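Local coordinates for protein nucleoporin NUP82 (Chaetomium thermophilum, PDB 5CWW) that probably serves as a structural component of the nuclear pore complex and may dock transiently associated nuclear transport factors, at residues B[483-493]-B[502-510]. Residues are numbered along the deposited sequence; the frame is centred on the assembly and turned at random. Where two conformers were deposited one is given.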
# COMPACT_ATOMS: atom_id res chain seq x y z
N GLU B 483 8.48 -13.35 21.64
CA GLU B 483 7.49 -12.28 21.50
C GLU B 483 6.74 -12.36 20.18
O GLU B 483 5.70 -11.73 20.01
CB GLU B 483 8.16 -10.92 21.64
CG GLU B 483 8.77 -10.67 23.01
CD GLU B 483 9.44 -9.31 23.11
OE1 GLU B 483 10.32 -9.02 22.27
OE2 GLU B 483 9.07 -8.53 24.02
N VAL B 484 7.28 -13.13 19.24
CA VAL B 484 6.69 -13.24 17.91
C VAL B 484 5.40 -14.06 17.94
O VAL B 484 5.40 -15.21 18.36
CB VAL B 484 7.67 -13.90 16.91
CG1 VAL B 484 7.05 -13.99 15.52
CG2 VAL B 484 8.98 -13.13 16.87
N THR B 485 4.31 -13.44 17.49
CA THR B 485 3.04 -14.13 17.33
C THR B 485 2.88 -14.50 15.85
O THR B 485 3.25 -13.72 14.98
CB THR B 485 1.84 -13.28 17.79
OG1 THR B 485 1.77 -12.08 17.00
CG2 THR B 485 1.99 -12.91 19.26
N PRO B 486 2.32 -15.69 15.57
CA PRO B 486 2.28 -16.20 14.19
C PRO B 486 1.45 -15.35 13.24
O PRO B 486 1.73 -15.31 12.04
CB PRO B 486 1.66 -17.60 14.35
CG PRO B 486 0.84 -17.51 15.59
CD PRO B 486 1.58 -16.57 16.50
N ASP B 487 0.44 -14.67 13.78
CA ASP B 487 -0.47 -13.85 12.98
C ASP B 487 -0.43 -12.40 13.45
O ASP B 487 -1.43 -11.68 13.34
CB ASP B 487 -1.89 -14.40 13.06
CG ASP B 487 -2.43 -14.45 14.48
OD1 ASP B 487 -1.62 -14.38 15.43
OD2 ASP B 487 -3.66 -14.56 14.64
N GLY B 488 0.71 -11.96 13.96
CA GLY B 488 0.85 -10.61 14.48
C GLY B 488 0.89 -9.58 13.37
O GLY B 488 1.43 -9.83 12.29
N TRP B 489 0.33 -8.41 13.66
CA TRP B 489 0.30 -7.30 12.71
C TRP B 489 1.02 -6.08 13.29
O TRP B 489 0.39 -5.16 13.80
CB TRP B 489 -1.14 -6.93 12.35
CG TRP B 489 -1.70 -7.73 11.23
CD1 TRP B 489 -2.26 -8.98 11.30
CD2 TRP B 489 -1.76 -7.35 9.85
NE1 TRP B 489 -2.66 -9.39 10.05
CE2 TRP B 489 -2.36 -8.41 9.14
CE3 TRP B 489 -1.36 -6.21 9.14
CZ2 TRP B 489 -2.58 -8.36 7.77
CZ3 TRP B 489 -1.57 -6.17 7.78
CH2 TRP B 489 -2.18 -7.24 7.10
N PRO B 490 2.36 -6.08 13.22
CA PRO B 490 3.11 -4.90 13.68
C PRO B 490 2.92 -3.73 12.72
O PRO B 490 2.69 -3.96 11.53
CB PRO B 490 4.56 -5.39 13.70
CG PRO B 490 4.60 -6.49 12.69
CD PRO B 490 3.25 -7.15 12.74
N MET B 491 3.01 -2.50 13.22
CA MET B 491 2.70 -1.31 12.43
C MET B 491 3.78 -0.24 12.51
O MET B 491 4.39 -0.05 13.56
CB MET B 491 1.38 -0.71 12.91
CG MET B 491 0.19 -1.64 12.83
SD MET B 491 -1.24 -0.98 13.71
CE MET B 491 -0.76 -1.29 15.40
N PHE B 492 4.01 0.45 11.40
CA PHE B 492 4.86 1.64 11.40
C PHE B 492 4.06 2.87 11.83
O PHE B 492 2.85 2.94 11.61
CB PHE B 492 5.45 1.88 10.00
CG PHE B 492 6.66 1.05 9.68
CD1 PHE B 492 7.72 0.97 10.57
CD2 PHE B 492 6.74 0.36 8.48
CE1 PHE B 492 8.84 0.21 10.26
CE2 PHE B 492 7.85 -0.40 8.17
CZ PHE B 492 8.91 -0.47 9.06
N SER B 493 4.75 3.82 12.46
CA SER B 493 4.18 5.13 12.75
C SER B 493 5.24 6.20 12.54
O SER B 493 6.39 6.01 12.93
CB SER B 493 3.66 5.20 14.18
OG SER B 493 2.71 4.18 14.44
N PHE B 502 10.95 6.93 13.34
CA PHE B 502 9.62 6.32 13.27
C PHE B 502 9.48 5.24 14.33
O PHE B 502 10.46 4.87 14.98
CB PHE B 502 9.36 5.75 11.87
CG PHE B 502 10.45 4.86 11.36
CD1 PHE B 502 11.56 5.39 10.73
CD2 PHE B 502 10.36 3.48 11.50
CE1 PHE B 502 12.57 4.56 10.25
CE2 PHE B 502 11.36 2.65 11.03
CZ PHE B 502 12.47 3.20 10.40
N TYR B 503 8.26 4.73 14.49
CA TYR B 503 7.97 3.75 15.53
C TYR B 503 7.44 2.44 14.97
O TYR B 503 6.87 2.40 13.88
CB TYR B 503 6.96 4.33 16.52
CG TYR B 503 7.41 5.64 17.11
CD1 TYR B 503 8.24 5.66 18.22
CD2 TYR B 503 7.03 6.85 16.55
CE1 TYR B 503 8.67 6.85 18.76
CE2 TYR B 503 7.45 8.05 17.09
CZ TYR B 503 8.27 8.04 18.20
OH TYR B 503 8.71 9.22 18.75
N VAL B 504 7.65 1.37 15.73
CA VAL B 504 7.07 0.07 15.44
C VAL B 504 6.22 -0.36 16.63
O VAL B 504 6.73 -0.50 17.74
CB VAL B 504 8.15 -0.99 15.15
CG1 VAL B 504 7.55 -2.39 15.03
CG2 VAL B 504 8.91 -0.63 13.89
N THR B 505 4.92 -0.55 16.39
CA THR B 505 3.99 -0.97 17.43
C THR B 505 3.56 -2.41 17.20
O THR B 505 3.27 -2.82 16.08
CB THR B 505 2.74 -0.07 17.47
OG1 THR B 505 3.13 1.29 17.67
CG2 THR B 505 1.80 -0.50 18.60
N HIS B 506 3.52 -3.17 18.29
CA HIS B 506 3.20 -4.60 18.25
C HIS B 506 2.63 -4.95 19.62
O HIS B 506 2.95 -4.28 20.60
CB HIS B 506 4.46 -5.41 17.92
CG HIS B 506 4.21 -6.87 17.71
ND1 HIS B 506 4.25 -7.79 18.74
CD2 HIS B 506 3.92 -7.57 16.59
CE1 HIS B 506 4.00 -9.00 18.26
NE2 HIS B 506 3.79 -8.89 16.96
N PRO B 507 1.77 -5.98 19.70
CA PRO B 507 1.24 -6.34 21.02
C PRO B 507 2.32 -6.61 22.07
O PRO B 507 2.05 -6.49 23.26
CB PRO B 507 0.43 -7.61 20.73
CG PRO B 507 -0.02 -7.44 19.32
CD PRO B 507 1.10 -6.72 18.61
N ALA B 508 3.52 -6.95 21.63
CA ALA B 508 4.62 -7.23 22.54
C ALA B 508 5.20 -5.93 23.11
O ALA B 508 5.69 -5.91 24.24
CB ALA B 508 5.71 -8.02 21.84
N GLY B 509 5.15 -4.86 22.33
CA GLY B 509 5.66 -3.57 22.78
C GLY B 509 5.87 -2.57 21.66
O GLY B 509 5.52 -2.83 20.50
N ILE B 510 6.43 -1.42 22.01
CA ILE B 510 6.68 -0.34 21.06
C ILE B 510 8.18 -0.06 20.97
O ILE B 510 8.89 -0.09 21.97
CB ILE B 510 5.94 0.95 21.46
CG1 ILE B 510 4.45 0.67 21.64
CG2 ILE B 510 6.16 2.04 20.42
CD1 ILE B 510 3.65 1.83 22.20
O HOH W 1 4.26 -11.22 15.30
O HOH W 2 4.04 2.22 15.31
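Met491 and Thr505 form one antiparallel hydrogen-bonded pair, Ser493 and Tyr503 the next, and each pair exchanges two backbone bonds. The straighter bond of the outer pair runs from Tyr503 N to Ser493 O (2.8 Å), whereas Ser493 N approaches Tyr503 O tilted 30° from the carbonyl plane. Between them, Phe492 and Val504 form a non-hydrogen-bonded pair whose side chains point to the other face, where Phe492 lies alongside Val504 and Phe502: its CE1 touches Val504 CG2 at 3.7 Å and Phe502 CE2 at 3.6 Å, the two rings nearly perpendicular yet meeting obliquely. Across the strands, a water joins Met491 O to Ser493 OG and Thr505 OG1, the latter also bonded by Ala565 N.

Beyond the paired strands, His506 illustrates how a single side chain can tie a loop to a turn. With CG anti to the backbone N (chi1 -174°), the imidazole extends toward 483-490 and its two nitrogens serve different partners. Ala508 N donates to His506 ND1 (3.1 Å) within the type I turn 506-509, while a water bonded to His506 NE2 (2.9 Å) donates to Thr485 O. Pro490 CB meets the ring edge at His506 CD2 (3.7 Å), and Pro507 CD lies over one face. Replacing His506 with alanine removes both ring nitrogens, which would probably leave Ala508 N without its acceptor, break the water bridge to Thr485 O and open a gap beside Pro490. Farther along the turn, Ala508 CB packs on Glu483 CB (3.8 Å), while the Glu483 carboxylate forms a salt bridge with Arg551.

The strands make a beta hairpin at one side of a four-stranded antiparallel blade of the N-terminal beta-propeller domain, consistent with the WD-repeat family assignment. Strands 509-514 and 548-554 continue it beyond 501-506, while Phe492 and Phe502 pack against Cys429 in strand 427-432 of the adjacent sheet.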